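Local structure of alpha-n-acetylglucosaminidase family protein (Clostridium perfringens, 4A41) at residues F86-R91 and A155-F160; N64-L69 and G149-A154; V106-N111 and S134-H139; I99-L104 and E118-D123. The protein binds galactose as a family 32 carbohydrate-binding module, one part of a larger family 89 enzyme that probably removes alpha-linked N-acetylglucosamine from glycans. All coordinates share one frame; numbering follows the deposited sequence.

Contact 1. Residues F86-R91 and A155-F160; sequences FTYLPR and AELNVF. With CA (calcium ion), chain B; GAL (beta-D-galactopyranose), chain C.
Phe86, Thr87 and Ala155 contribute most to this seam between antiparallel strands. The Phe86 ring reaches the partner strand because its CG lies opposite the backbone N (chi1 179°); CZ meets Leu157 CD2 at 3.8 Å and CD1 meets Val159 CG2 at 3.9 Å. An apolar ring suits this face, covered also by Val140 and Leu142. Thr87, on the other face, divides its branches: the methyl CG2 packs 3.7 Å from Phe160 CE1, while OG1 joins a water also held by Glu156 O and Asn158 ND2. Ala155 and Glu156 both face Leu89 in a classic beta bulge, their N atoms donating to Leu89 O at 2.8 and 3.2 Å. The small Ala155 suits its buried place, CB lying 3.3 Å from Leu89 O. Phe49, Asp52, Lys54 and Thr57 complete the calcium site, and Gln27 holds Glu156 OE1. Beyond the strand, Arg91 NH1 and NH2 both donate to galactose O3. Two bonds to one carbonyl are consistent with a firmly held bulge, which places Ala155 O and Glu156 OE2 on the calcium.

Contact 2. Residues N64-L69 and G149-A154; sequences NPVEEL and GGFASA. With GAL (beta-D-galactopyranose), chain C.
Val66 meets the Phe151 ring roughly at a right angle, its CG2 methyl coming obliquely to CE1 at 3.5 Å. The first torsion of Phe151 (chi1 -49°) sets CG anti to the carbonyl carbon, turning the ring back toward Val66 although the side chain sets out away from residues 64-69. The ring is clad on both faces: Gly149 O lies 3.5 Å above one, offset toward the rim, while C6 and O4 of the galactose come over the opposite one, the sugar ring tilted rather than laid flat, with Phe151 CZ 3.7 Å from C6. A phenyl group suits a sugar's C-H-rich side, and an aromatic residue beside the sugar is familiar in galactose-binding modules built on the F5/8 type C beta-sandwich, whose loops at one end form the site. Here His60, also in the pocket, meets the same ring with its plane at about 50°. Further along, Leu69 straddles the backbone: CG rests 3.5 Å from Gly150 O, CD1 turns to Phe151 O at 3.7 Å, and CD2 reaches the Ala152 methyl CB at 3.8 Å. Leucine's two methyls let it touch Phe151 O and Ala152 CB at once, while Gly150 has backbone angles that call for glycine. No direct hydrogen bond joins the loops; two waters instead donate to Gly150 O, one also donating to Glu67 O and the other accepting from Leu69 N.

Contact 3. Residues V106-N111 and S134-H139; sequences VSEDGN and STKATH
The His139 imidazole has Gly110 CA over the centre of one face, a CH-pi contact 3.5 Å from CA to the ring centroid and 15° off the normal. At the ring's edge, in its plane, Thr138 OG1 lies 2.8 Å from His139 ND1; either may be the donor, and a water held by the same hydroxyl also lies in that plane. Glycine suits residue 110, with its positive phi and its CA pressed on the ring. The loop that carries it is organised by Ser107, whose OG sits anti to the backbone N (chi1 179°) and accepts from Asp109 N at 3.0 Å and Gly110 N at 2.9 Å, while also bonding Asn112 O. Asp109 OD1 continues the turn by accepting from Asn111 N and Asn112 N. Across the contact, the extended Glu108 side chain crosses that of Lys136 at about a right angle, and Glu108 OE1 lies 3.6 Å from Lys136 CG; the carboxylate's OE2 makes its salt bridge with Arg114. Val106 CB packs on Ala137 CB at 3.8 Å, in the buried part. Ser107 O accepts from both Thr138 N, at 2.8 Å, and His139 N, at 3.1 Å. That classic beta bulge marks the corner where the chain leaves one sheet of the beta-sandwich for the other, beside an ST motif and an Asx turn that shape the hairpin loop.

Contact 4. Residues I99-L104 and E118-D123; sequences ITKYEL and EGNWDD
Strands 102-104 and 118-120 run antiparallel, their axes at 152°, with Tyr102 and Gly119 as a hydrogen-bonded pair and a further bond of 2.9 Å from Trp121 N to Thr100 O. Tyr102 dominates the side chains. Its CG lies between the backbone N and carbonyl carbon (chi1 66°), which carries the ring across the neighbouring strand, flat over Gly119, whose N is 3.3 Å above the plane of Tyr102. Glycine suits this place, leaving room for the ring to lie close on the backbone. The opposite face stacks face to face on the six-membered ring of Trp121, the Tyr102 and Trp121 centroids 4.0 Å apart and the planes at 23°. Tyr102 OH meets two waters. Trp121 is held further by Ile99, whose methyl CG2 lies 4.0 Å from Trp121 CE3 and whose carbonyl O is at the indole edge; Tyr88 also meets the indole, nearly parallel. On the other face of the sheet, Glu103 OE2 and Glu118 OE1 are 4.0 Å apart with a water between; His105 binds the other oxygen of Glu103. An aromatic ring covering a cross-strand glycine is a known way of shielding glycine in antiparallel sheets, here in the beta hairpin that ends in edge strand 113-120.

All four contacts belong to one F5/8 type C beta-sandwich. Contacts 1 and 2 share strand 153-160, with centres about 18 Å apart, and both touch the galactose. Contact 4 lies about 13 Å from the centre of contact 1 and joins it through the core, where Tyr88 OH meets Ile99 N and the Tyr88 ring packs on Trp121; Ile99 also touches Ala152 of contact 2. Contact 3 shares strand 102-107 with contact 4 but lies toward the other end, about 26 Å from contact 2 between centres. Along the chain, contacts 3 and 4 fall wholly between the two segments of contact 1, so pairing strand 80-89 with 153-160 brings together parts that flank both, while contacts 1 and 2 alternate.

Contact 1. Residues F86-R91 and A155-F160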
loop_
_atom_site.group_PDB
_atom_site.type_symbol
_atom_site.label_atom_id
_atom_site.label_comp_id
_atom_site.label_asym_id
_atom_site.label_seq_id
_atom_site.Cartn_x
_atom_site.Cartn_y
_atom_site.Cartn_z
ATOM N N PHE A 86 2.767 8.598 -5.662
ATOM C CA PHE A 86 2.106 7.610 -4.826
ATOM C C PHE A 86 2.155 8.091 -3.397
ATOM O O PHE A 86 3.205 8.553 -2.954
ATOM C CB PHE A 86 2.831 6.259 -4.956
ATOM C CG PHE A 86 2.237 5.160 -4.094
ATOM C CD1 PHE A 86 1.225 4.333 -4.591
ATOM C CD2 PHE A 86 2.747 4.909 -2.809
ATOM C CE1 PHE A 86 0.708 3.310 -3.834
ATOM C CE2 PHE A 86 2.217 3.877 -2.020
ATOM C CZ PHE A 86 1.198 3.085 -2.524
ATOM N N THR A 87 1.044 8.010 -2.663
ATOM C CA THR A 87 1.107 8.415 -1.257
ATOM C C THR A 87 0.669 7.274 -0.362
ATOM O O THR A 87 -0.240 6.504 -0.718
ATOM C CB THR A 87 0.268 9.683 -0.955
ATOM O OG1 THR A 87 -1.129 9.438 -1.231
ATOM C CG2 THR A 87 0.791 10.893 -1.795
ATOM N N TYR A 88 1.367 7.163 0.775
ATOM C CA TYR A 88 1.091 6.166 1.791
ATOM C C TYR A 88 0.726 6.908 3.063
ATOM O O TYR A 88 1.565 7.643 3.601
ATOM C CB TYR A 88 2.353 5.302 2.000
ATOM C CG TYR A 88 2.396 4.509 3.286
ATOM C CD1 TYR A 88 1.510 3.462 3.513
ATOM C CD2 TYR A 88 3.319 4.828 4.277
ATOM C CE1 TYR A 88 1.560 2.721 4.707
ATOM C CE2 TYR A 88 3.357 4.097 5.488
ATOM C CZ TYR A 88 2.467 3.056 5.685
ATOM O OH TYR A 88 2.485 2.304 6.846
ATOM N N LEU A 89 -0.515 6.722 3.528
ATOM C CA LEU A 89 -0.959 7.278 4.808
ATOM C C LEU A 89 -0.996 6.160 5.838
ATOM O O LEU A 89 -1.768 5.196 5.702
ATOM C CB LEU A 89 -2.338 7.950 4.691
ATOM C CG LEU A 89 -2.863 8.563 6.001
ATOM C CD1 LEU A 89 -2.017 9.799 6.363
ATOM C CD2 LEU A 89 -4.343 8.934 5.865
ATOM N N PRO A 90 -0.135 6.243 6.872
ATOM C CA PRO A 90 -0.150 5.252 7.935
ATOM C C PRO A 90 -1.417 5.343 8.762
ATOM O O PRO A 90 -2.140 6.360 8.735
ATOM C CB PRO A 90 1.009 5.692 8.847
ATOM C CG PRO A 90 1.944 6.466 7.929
ATOM C CD PRO A 90 0.999 7.178 7.000
ATOM N N ARG A 91 -1.658 4.264 9.505
ATOM C CA ARG A 91 -2.685 4.264 10.548
ATOM C C ARG A 91 -2.486 5.461 11.510
ATOM O O ARG A 91 -1.368 5.986 11.644
ATOM C CB ARG A 91 -2.621 2.942 11.307
ATOM C CG ARG A 91 -1.411 2.818 12.233
ATOM C CD ARG A 91 -1.284 1.432 12.839
ATOM N NE ARG A 91 -2.478 1.064 13.603
ATOM C CZ ARG A 91 -2.745 -0.181 14.007
ATOM N NH1 ARG A 91 -1.890 -1.176 13.777
ATOM N NH2 ARG A 91 -3.854 -0.425 14.713
ATOM N N ALA A 155 -3.365 2.966 6.104
ATOM C CA ALA A 155 -4.722 3.520 6.233
ATOM C C ALA A 155 -5.281 3.876 4.873
ATOM O O ALA A 155 -6.408 3.506 4.562
ATOM C CB ALA A 155 -4.739 4.743 7.153
ATOM N N GLU A 156 -4.489 4.586 4.062
ATOM C CA GLU A 156 -4.942 5.019 2.734
ATOM C C GLU A 156 -3.774 5.053 1.781
ATOM O O GLU A 156 -2.733 5.625 2.088
ATOM C CB GLU A 156 -5.591 6.423 2.768
ATOM C CG GLU A 156 -6.958 6.471 3.426
ATOM C CD GLU A 156 -7.980 5.699 2.622
ATOM O OE1 GLU A 156 -8.186 6.027 1.441
ATOM O OE2 GLU A 156 -8.632 4.786 3.162
ATOM N N LEU A 157 -3.996 4.518 0.584
ATOM C CA LEU A 157 -3.033 4.589 -0.521
ATOM C C LEU A 157 -3.664 5.327 -1.664
ATOM O O LEU A 157 -4.806 5.050 -2.034
ATOM C CB LEU A 157 -2.692 3.156 -0.978
ATOM C CG LEU A 157 -2.090 2.265 0.109
ATOM C CD1 LEU A 157 -1.862 0.834 -0.446
ATOM C CD2 LEU A 157 -0.775 2.843 0.686
ATOM N N ASN A 158 -2.884 6.229 -2.269
ATOM C CA ASN A 158 -3.345 6.967 -3.460
ATOM C C ASN A 158 -2.302 6.945 -4.577
ATOM O O ASN A 158 -1.094 6.945 -4.327
ATOM C CB ASN A 158 -3.811 8.385 -3.097
ATOM C CG ASN A 158 -5.169 8.379 -2.423
ATOM O OD1 ASN A 158 -6.195 8.299 -3.102
ATOM N ND2 ASN A 158 -5.180 8.438 -1.097
ATOM N N VAL A 159 -2.796 6.962 -5.808
ATOM C CA VAL A 159 -1.941 6.817 -7.017
ATOM C C VAL A 159 -2.322 8.007 -7.903
ATOM O O VAL A 159 -3.510 8.252 -8.159
ATOM C CB VAL A 159 -2.172 5.494 -7.776
ATOM C CG1 VAL A 159 -1.197 5.364 -8.941
ATOM C CG2 VAL A 159 -1.975 4.291 -6.832
ATOM N N PHE A 160 -1.322 8.765 -8.352
ATOM C CA PHE A 160 -1.582 10.014 -9.093
ATOM C C PHE A 160 -1.147 9.928 -10.537
ATOM O O PHE A 160 -0.063 9.429 -10.839
ATOM C CB PHE A 160 -0.854 11.181 -8.437
ATOM C CG PHE A 160 -1.328 11.482 -7.039
ATOM C CD1 PHE A 160 -1.061 10.598 -5.980
ATOM C CD2 PHE A 160 -2.046 12.633 -6.781
ATOM C CE1 PHE A 160 -1.524 10.855 -4.691
ATOM C CE2 PHE A 160 -2.493 12.917 -5.479
ATOM C CZ PHE A 160 -2.224 12.034 -4.435
HETATM CA CA CA B . -8.820 3.230 4.949
HETATM C C1 GAL C . -2.662 -4.523 18.184
HETATM C C2 GAL C . -2.973 -3.468 17.140
HETATM C C3 GAL C . -3.403 -4.193 15.858
HETATM C C4 GAL C . -2.332 -5.197 15.450
HETATM C C5 GAL C . -2.061 -6.156 16.614
HETATM C C6 GAL C . -0.988 -7.186 16.266
HETATM O O1 GAL C . -2.190 -3.860 19.323
HETATM O O2 GAL C . -3.978 -2.564 17.596
HETATM O O3 GAL C . -3.650 -3.204 14.866
HETATM O O4 GAL C . -1.126 -4.487 15.101
HETATM O O5 GAL C . -1.624 -5.358 17.697
HETATM O O6 GAL C . -0.846 -8.162 17.299
HETATM O O HOH W 1 -2.717 8.230 0.728
#

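Contact 2. Residues N64-L69 and G149-A154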
loop_
_atom_site.group_PDB
_atom_site.type_symbol
_atom_site.label_atom_id
_atom_site.label_comp_id
_atom_site.label_asym_id
_atom_site.label_seq_id
_atom_site.Cartn_x
_atom_site.Cartn_y
_atom_site.Cartn_z
ATOM N N ASN A 64 -1.568 -13.418 14.418
ATOM C CA ASN A 64 -2.065 -14.583 15.186
ATOM C C ASN A 64 -2.243 -15.881 14.349
ATOM O O ASN A 64 -3.374 -16.358 14.154
ATOM C CB ASN A 64 -3.320 -14.196 16.011
ATOM C CG ASN A 64 -3.012 -13.121 17.093
ATOM O OD1 ASN A 64 -1.869 -12.991 17.569
ATOM N ND2 ASN A 64 -4.034 -12.352 17.476
ATOM N N PRO A 65 -1.124 -16.450 13.836
ATOM C CA PRO A 65 0.229 -15.945 13.986
ATOM C C PRO A 65 0.595 -15.045 12.808
ATOM O O PRO A 65 -0.104 -15.024 11.782
ATOM C CB PRO A 65 1.076 -17.221 13.958
ATOM C CG PRO A 65 0.338 -18.106 13.027
ATOM C CD PRO A 65 -1.125 -17.755 13.140
ATOM N N VAL A 66 1.681 -14.313 12.987
ATOM C CA VAL A 66 2.191 -13.427 11.961
ATOM C C VAL A 66 2.555 -14.196 10.693
ATOM O O VAL A 66 3.116 -15.304 10.739
ATOM C CB VAL A 66 3.411 -12.647 12.490
ATOM C CG1 VAL A 66 4.094 -11.840 11.391
ATOM C CG2 VAL A 66 2.990 -11.739 13.622
ATOM N N GLU A 67 2.198 -13.602 9.560
ATOM C CA GLU A 67 2.802 -13.954 8.284
ATOM C C GLU A 67 3.896 -12.925 8.063
ATOM O O GLU A 67 3.606 -11.728 7.871
ATOM C CB GLU A 67 1.743 -13.923 7.199
ATOM C CG GLU A 67 0.716 -15.012 7.470
ATOM C CD GLU A 67 -0.347 -15.145 6.406
ATOM O OE1 GLU A 67 -0.640 -14.156 5.714
ATOM O OE2 GLU A 67 -0.934 -16.246 6.294
ATOM N N GLU A 68 5.147 -13.399 8.109
ATOM C CA GLU A 68 6.325 -12.529 8.187
ATOM C C GLU A 68 6.535 -11.689 6.928
ATOM O O GLU A 68 6.205 -12.126 5.822
ATOM C CB GLU A 68 7.581 -13.373 8.468
ATOM C CG GLU A 68 7.577 -13.972 9.885
ATOM N N LEU A 69 7.093 -10.500 7.116
ATOM C CA LEU A 69 7.510 -9.635 6.006
ATOM C C LEU A 69 8.661 -10.308 5.265
ATOM O O LEU A 69 9.403 -11.098 5.863
ATOM C CB LEU A 69 7.917 -8.260 6.516
ATOM C CG LEU A 69 6.790 -7.478 7.224
ATOM C CD1 LEU A 69 7.346 -6.138 7.642
ATOM C CD2 LEU A 69 5.541 -7.315 6.313
ATOM N N GLY A 149 6.975 -3.514 14.476
ATOM C CA GLY A 149 6.495 -4.772 15.036
ATOM C C GLY A 149 6.662 -5.970 14.123
ATOM O O GLY A 149 6.303 -7.086 14.484
ATOM N N GLY A 150 7.180 -5.728 12.919
ATOM C CA GLY A 150 7.249 -6.785 11.909
ATOM C C GLY A 150 5.935 -7.043 11.182
ATOM O O GLY A 150 5.803 -8.050 10.499
ATOM N N PHE A 151 4.979 -6.127 11.346
ATOM C CA PHE A 151 3.715 -6.128 10.616
ATOM C C PHE A 151 3.832 -5.068 9.509
ATOM O O PHE A 151 4.748 -4.271 9.506
ATOM C CB PHE A 151 2.587 -5.696 11.553
ATOM C CG PHE A 151 2.573 -6.426 12.879
ATOM C CD1 PHE A 151 2.122 -7.726 12.964
ATOM C CD2 PHE A 151 2.966 -5.767 14.055
ATOM C CE1 PHE A 151 2.105 -8.403 14.210
ATOM C CE2 PHE A 151 2.949 -6.436 15.299
ATOM C CZ PHE A 151 2.520 -7.739 15.367
ATOM N N ALA A 152 2.883 -5.088 8.578
ATOM C CA ALA A 152 2.702 -3.951 7.668
ATOM C C ALA A 152 1.261 -3.525 7.687
ATOM O O ALA A 152 0.344 -4.368 7.715
ATOM C CB ALA A 152 3.137 -4.313 6.262
ATOM N N SER A 153 1.052 -2.212 7.660
ATOM C CA SER A 153 -0.314 -1.690 7.614
ATOM C C SER A 153 -0.373 -0.405 6.810
ATOM O O SER A 153 0.656 0.221 6.562
ATOM C CB SER A 153 -0.901 -1.482 9.033
ATOM O OG SER A 153 -0.124 -0.550 9.774
ATOM N N ALA A 154 -1.579 -0.031 6.369
ATOM C CA ALA A 154 -1.771 1.207 5.588
ATOM C C ALA A 154 -3.199 1.695 5.729
ATOM O O ALA A 154 -4.132 0.911 5.507
ATOM C CB ALA A 154 -1.449 0.963 4.085
HETATM C C1 GAL C . -2.662 -4.523 18.184
HETATM C C2 GAL C . -2.973 -3.468 17.140
HETATM C C3 GAL C . -3.403 -4.193 15.858
HETATM C C4 GAL C . -2.332 -5.197 15.450
HETATM C C5 GAL C . -2.061 -6.156 16.614
HETATM C C6 GAL C . -0.988 -7.186 16.266
HETATM O O1 GAL C . -2.190 -3.860 19.323
HETATM O O2 GAL C . -3.978 -2.564 17.596
HETATM O O3 GAL C . -3.650 -3.204 14.866
HETATM O O4 GAL C . -1.126 -4.487 15.101
HETATM O O5 GAL C . -1.624 -5.358 17.697
HETATM O O6 GAL C . -0.846 -8.162 17.299
HETATM O O HOH W 2 3.757 -9.198 8.943
HETATM O O HOH W 3 7.681 -9.990 9.861
#

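Contact 3. Residues V106-N111 and S134-H139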
loop_
_atom_site.group_PDB
_atom_site.type_symbol
_atom_site.label_atom_id
_atom_site.label_comp_id
_atom_site.label_asym_id
_atom_site.label_seq_id
_atom_site.Cartn_x
_atom_site.Cartn_y
_atom_site.Cartn_z
ATOM N N VAL A 106 5.482 -1.620 -10.349
ATOM C CA VAL A 106 4.325 -1.466 -11.231
ATOM C C VAL A 106 4.240 -2.652 -12.198
ATOM O O VAL A 106 5.235 -3.369 -12.423
ATOM C CB VAL A 106 4.356 -0.137 -12.049
ATOM C CG1 VAL A 106 4.378 1.063 -11.139
ATOM C CG2 VAL A 106 5.558 -0.124 -12.952
ATOM N N SER A 107 3.057 -2.873 -12.755
ATOM C CA SER A 107 2.854 -3.918 -13.765
ATOM C C SER A 107 1.897 -3.369 -14.795
ATOM O O SER A 107 1.082 -2.497 -14.485
ATOM C CB SER A 107 2.246 -5.185 -13.145
ATOM O OG SER A 107 2.026 -6.201 -14.135
ATOM N N GLU A 108 1.996 -3.873 -16.019
ATOM C CA GLU A 108 1.011 -3.598 -17.057
ATOM C C GLU A 108 0.233 -4.866 -17.429
ATOM O O GLU A 108 -0.567 -4.859 -18.373
ATOM C CB GLU A 108 1.703 -2.992 -18.286
ATOM C CG GLU A 108 2.193 -1.606 -18.010
ATOM C CD GLU A 108 3.025 -1.084 -19.143
ATOM O OE1 GLU A 108 2.417 -0.591 -20.122
ATOM O OE2 GLU A 108 4.276 -1.185 -19.047
ATOM N N ASP A 109 0.458 -5.958 -16.704
ATOM C CA ASP A 109 -0.321 -7.172 -16.973
ATOM C C ASP A 109 -0.899 -7.850 -15.732
ATOM O O ASP A 109 -1.659 -8.813 -15.844
ATOM C CB ASP A 109 0.463 -8.163 -17.862
ATOM C CG ASP A 109 1.713 -8.707 -17.200
ATOM O OD1 ASP A 109 1.909 -8.553 -15.967
ATOM O OD2 ASP A 109 2.529 -9.328 -17.932
ATOM N N GLY A 110 -0.558 -7.342 -14.549
ATOM C CA GLY A 110 -1.074 -7.932 -13.312
ATOM C C GLY A 110 -0.232 -9.060 -12.758
ATOM O O GLY A 110 -0.467 -9.503 -11.629
ATOM N N ASN A 111 0.742 -9.520 -13.545
ATOM C CA ASN A 111 1.579 -10.674 -13.171
ATOM C C ASN A 111 3.058 -10.333 -13.046
ATOM O O ASN A 111 3.720 -10.683 -12.051
ATOM C CB ASN A 111 1.399 -11.821 -14.187
ATOM C CG ASN A 111 -0.016 -12.385 -14.190
ATOM O OD1 ASN A 111 -0.630 -12.565 -13.130
ATOM N ND2 ASN A 111 -0.539 -12.670 -15.381
ATOM N N SER A 134 7.525 9.444 -14.823
ATOM C CA SER A 134 6.246 8.996 -15.369
ATOM C C SER A 134 6.375 7.585 -15.949
ATOM O O SER A 134 7.317 7.286 -16.703
ATOM C CB SER A 134 5.781 9.957 -16.451
ATOM O OG SER A 134 4.541 9.531 -16.998
ATOM N N THR A 135 5.440 6.699 -15.601
ATOM C CA THR A 135 5.520 5.344 -16.141
ATOM C C THR A 135 4.121 4.768 -16.285
ATOM O O THR A 135 3.227 5.143 -15.534
ATOM C CB THR A 135 6.459 4.469 -15.256
ATOM O OG1 THR A 135 6.983 3.366 -16.007
ATOM C CG2 THR A 135 5.760 3.984 -13.986
ATOM N N LYS A 136 3.953 3.872 -17.260
ATOM C CA LYS A 136 2.650 3.303 -17.574
ATOM C C LYS A 136 2.356 2.103 -16.669
ATOM O O LYS A 136 3.194 1.207 -16.540
ATOM C CB LYS A 136 2.602 2.882 -19.053
ATOM C CG LYS A 136 1.209 2.736 -19.586
ATOM C CD LYS A 136 1.097 3.006 -21.087
ATOM C CE LYS A 136 -0.318 3.498 -21.400
ATOM N NZ LYS A 136 -0.724 4.682 -20.552
ATOM N N ALA A 137 1.185 2.076 -16.045
ATOM C CA ALA A 137 0.862 0.980 -15.117
ATOM C C ALA A 137 -0.619 0.681 -15.127
ATOM O O ALA A 137 -1.428 1.612 -15.137
ATOM C CB ALA A 137 1.291 1.352 -13.672
ATOM N N THR A 138 -0.962 -0.606 -15.066
ATOM C CA THR A 138 -2.318 -1.036 -14.709
ATOM C C THR A 138 -2.439 -1.444 -13.250
ATOM O O THR A 138 -3.554 -1.539 -12.713
ATOM C CB THR A 138 -2.790 -2.242 -15.554
ATOM O OG1 THR A 138 -1.833 -3.317 -15.488
ATOM C CG2 THR A 138 -2.949 -1.809 -17.024
ATOM N N HIS A 139 -1.291 -1.669 -12.605
ATOM C CA HIS A 139 -1.234 -2.150 -11.214
ATOM C C HIS A 139 -0.050 -1.495 -10.545
ATOM O O HIS A 139 1.010 -1.322 -11.165
ATOM C CB HIS A 139 -0.975 -3.667 -11.127
ATOM C CG HIS A 139 -2.051 -4.521 -11.720
ATOM N ND1 HIS A 139 -2.299 -4.587 -13.074
ATOM C CD2 HIS A 139 -2.924 -5.380 -11.136
ATOM C CE1 HIS A 139 -3.297 -5.422 -13.298
ATOM N NE2 HIS A 139 -3.703 -5.910 -12.137
HETATM O O HOH W 4 -3.337 -5.414 -16.695
#

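Contact 4. Residues I99-L104 and E118-D123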
loop_
_atom_site.group_PDB
_atom_site.type_symbol
_atom_site.label_atom_id
_atom_site.label_comp_id
_atom_site.label_asym_id
_atom_site.label_seq_id
_atom_site.Cartn_x
_atom_site.Cartn_y
_atom_site.Cartn_z
ATOM N N ILE A 99 5.117 1.297 7.814
ATOM C CA ILE A 99 6.120 0.717 6.936
ATOM C C ILE A 99 7.375 1.589 6.952
ATOM O O ILE A 99 7.289 2.798 6.730
ATOM C CB ILE A 99 5.557 0.546 5.502
ATOM C CG1 ILE A 99 4.402 -0.436 5.507
ATOM C CG2 ILE A 99 6.684 0.123 4.526
ATOM C CD1 ILE A 99 3.559 -0.442 4.209
ATOM N N THR A 100 8.525 0.973 7.204
ATOM C CA THR A 100 9.760 1.763 7.345
ATOM C C THR A 100 10.811 1.432 6.299
ATOM O O THR A 100 11.782 2.171 6.144
ATOM C CB THR A 100 10.360 1.606 8.741
ATOM O OG1 THR A 100 10.539 0.215 8.992
ATOM C CG2 THR A 100 9.411 2.231 9.801
ATOM N N LYS A 101 10.626 0.327 5.581
ATOM C CA LYS A 101 11.488 0.043 4.432
ATOM C C LYS A 101 10.586 -0.546 3.345
ATOM O O LYS A 101 9.853 -1.510 3.575
ATOM C CB LYS A 101 12.602 -0.945 4.807
ATOM C CG LYS A 101 13.643 -1.100 3.695
ATOM C CD LYS A 101 14.716 -2.125 4.060
ATOM C CE LYS A 101 15.879 -1.947 3.087
ATOM N NZ LYS A 101 17.071 -2.809 3.345
ATOM N N TYR A 102 10.631 0.056 2.156
ATOM C CA TYR A 102 9.630 -0.246 1.115
ATOM C C TYR A 102 10.280 -0.380 -0.256
ATOM O O TYR A 102 11.409 0.100 -0.489
ATOM C CB TYR A 102 8.576 0.885 1.023
ATOM C CG TYR A 102 9.202 2.165 0.526
ATOM C CD1 TYR A 102 9.338 2.448 -0.852
ATOM C CD2 TYR A 102 9.727 3.072 1.434
ATOM C CE1 TYR A 102 9.991 3.636 -1.270
ATOM C CE2 TYR A 102 10.352 4.237 1.023
ATOM C CZ TYR A 102 10.483 4.517 -0.310
ATOM O OH TYR A 102 11.120 5.710 -0.650
ATOM N N GLU A 103 9.534 -1.022 -1.158
ATOM C CA GLU A 103 9.734 -0.888 -2.611
ATOM C C GLU A 103 8.370 -0.581 -3.202
ATOM O O GLU A 103 7.331 -1.043 -2.673
ATOM C CB GLU A 103 10.300 -2.170 -3.210
ATOM C CG GLU A 103 11.599 -2.559 -2.562
ATOM C CD GLU A 103 12.322 -3.685 -3.267
ATOM O OE1 GLU A 103 11.805 -4.281 -4.250
ATOM O OE2 GLU A 103 13.433 -4.001 -2.795
ATOM N N LEU A 104 8.364 0.171 -4.294
ATOM C CA LEU A 104 7.160 0.375 -5.101
ATOM C C LEU A 104 7.416 -0.243 -6.462
ATOM O O LEU A 104 8.447 0.045 -7.090
ATOM C CB LEU A 104 6.838 1.864 -5.210
ATOM C CG LEU A 104 5.430 2.111 -5.752
ATOM C CD1 LEU A 104 4.327 1.854 -4.714
ATOM C CD2 LEU A 104 5.321 3.519 -6.286
ATOM N N GLU A 118 12.360 2.735 -4.141
ATOM C CA GLU A 118 12.744 2.004 -2.928
ATOM C C GLU A 118 13.382 2.977 -1.959
ATOM O O GLU A 118 13.959 3.989 -2.357
ATOM C CB GLU A 118 13.698 0.837 -3.246
ATOM C CG GLU A 118 15.058 1.293 -3.735
ATOM C CD GLU A 118 15.879 0.160 -4.293
ATOM O OE1 GLU A 118 15.918 -0.937 -3.701
ATOM O OE2 GLU A 118 16.513 0.372 -5.348
ATOM N N GLY A 119 13.264 2.667 -0.679
ATOM C CA GLY A 119 13.845 3.517 0.341
ATOM C C GLY A 119 13.341 3.226 1.741
ATOM O O GLY A 119 12.747 2.172 2.030
ATOM N N ASN A 120 13.689 4.154 2.622
ATOM C CA ASN A 120 13.279 4.099 4.022
ATOM C C ASN A 120 12.301 5.214 4.336
ATOM O O ASN A 120 12.395 6.324 3.797
ATOM C CB ASN A 120 14.501 4.263 4.947
ATOM C CG ASN A 120 15.602 3.257 4.677
ATOM O OD1 ASN A 120 16.789 3.620 4.669
ATOM N ND2 ASN A 120 15.247 2.023 4.457
ATOM N N TRP A 121 11.392 4.934 5.268
ATOM C CA TRP A 121 10.438 5.925 5.774
ATOM C C TRP A 121 10.536 5.929 7.283
ATOM O O TRP A 121 10.755 4.863 7.875
ATOM C CB TRP A 121 9.015 5.507 5.403
ATOM C CG TRP A 121 8.602 5.816 3.981
ATOM C CD1 TRP A 121 9.038 6.850 3.188
ATOM C CD2 TRP A 121 7.628 5.097 3.211
ATOM N NE1 TRP A 121 8.386 6.812 1.970
ATOM C CE2 TRP A 121 7.522 5.745 1.960
ATOM C CE3 TRP A 121 6.821 3.976 3.460
ATOM C CZ2 TRP A 121 6.647 5.306 0.955
ATOM C CZ3 TRP A 121 5.955 3.528 2.451
ATOM C CH2 TRP A 121 5.887 4.189 1.212
ATOM N N ASP A 122 10.324 7.094 7.896
ATOM C CA ASP A 122 10.256 7.132 9.364
ATOM C C ASP A 122 8.983 6.452 9.859
ATOM O O ASP A 122 8.040 6.243 9.083
ATOM C CB ASP A 122 10.457 8.559 9.921
ATOM C CG ASP A 122 9.255 9.483 9.738
ATOM O OD1 ASP A 122 8.082 9.112 9.987
ATOM O OD2 ASP A 122 9.491 10.672 9.420
ATOM N N ASP A 123 8.967 6.073 11.133
ATOM C CA ASP A 123 7.815 5.352 11.659
ATOM C C ASP A 123 6.692 6.233 12.208
ATOM O O ASP A 123 5.756 5.730 12.854
ATOM C CB ASP A 123 8.245 4.306 12.674
ATOM C CG ASP A 123 8.786 4.907 13.960
ATOM O OD1 ASP A 123 8.610 6.121 14.221
ATOM O OD2 ASP A 123 9.382 4.129 14.741
HETATM O O HOH W 5 5.923 5.093 7.817
HETATM O O HOH W 6 12.357 7.355 1.149
HETATM O O HOH W 7 12.160 6.860 -3.006
HETATM O O HOH W 8 14.978 -2.224 -1.614
#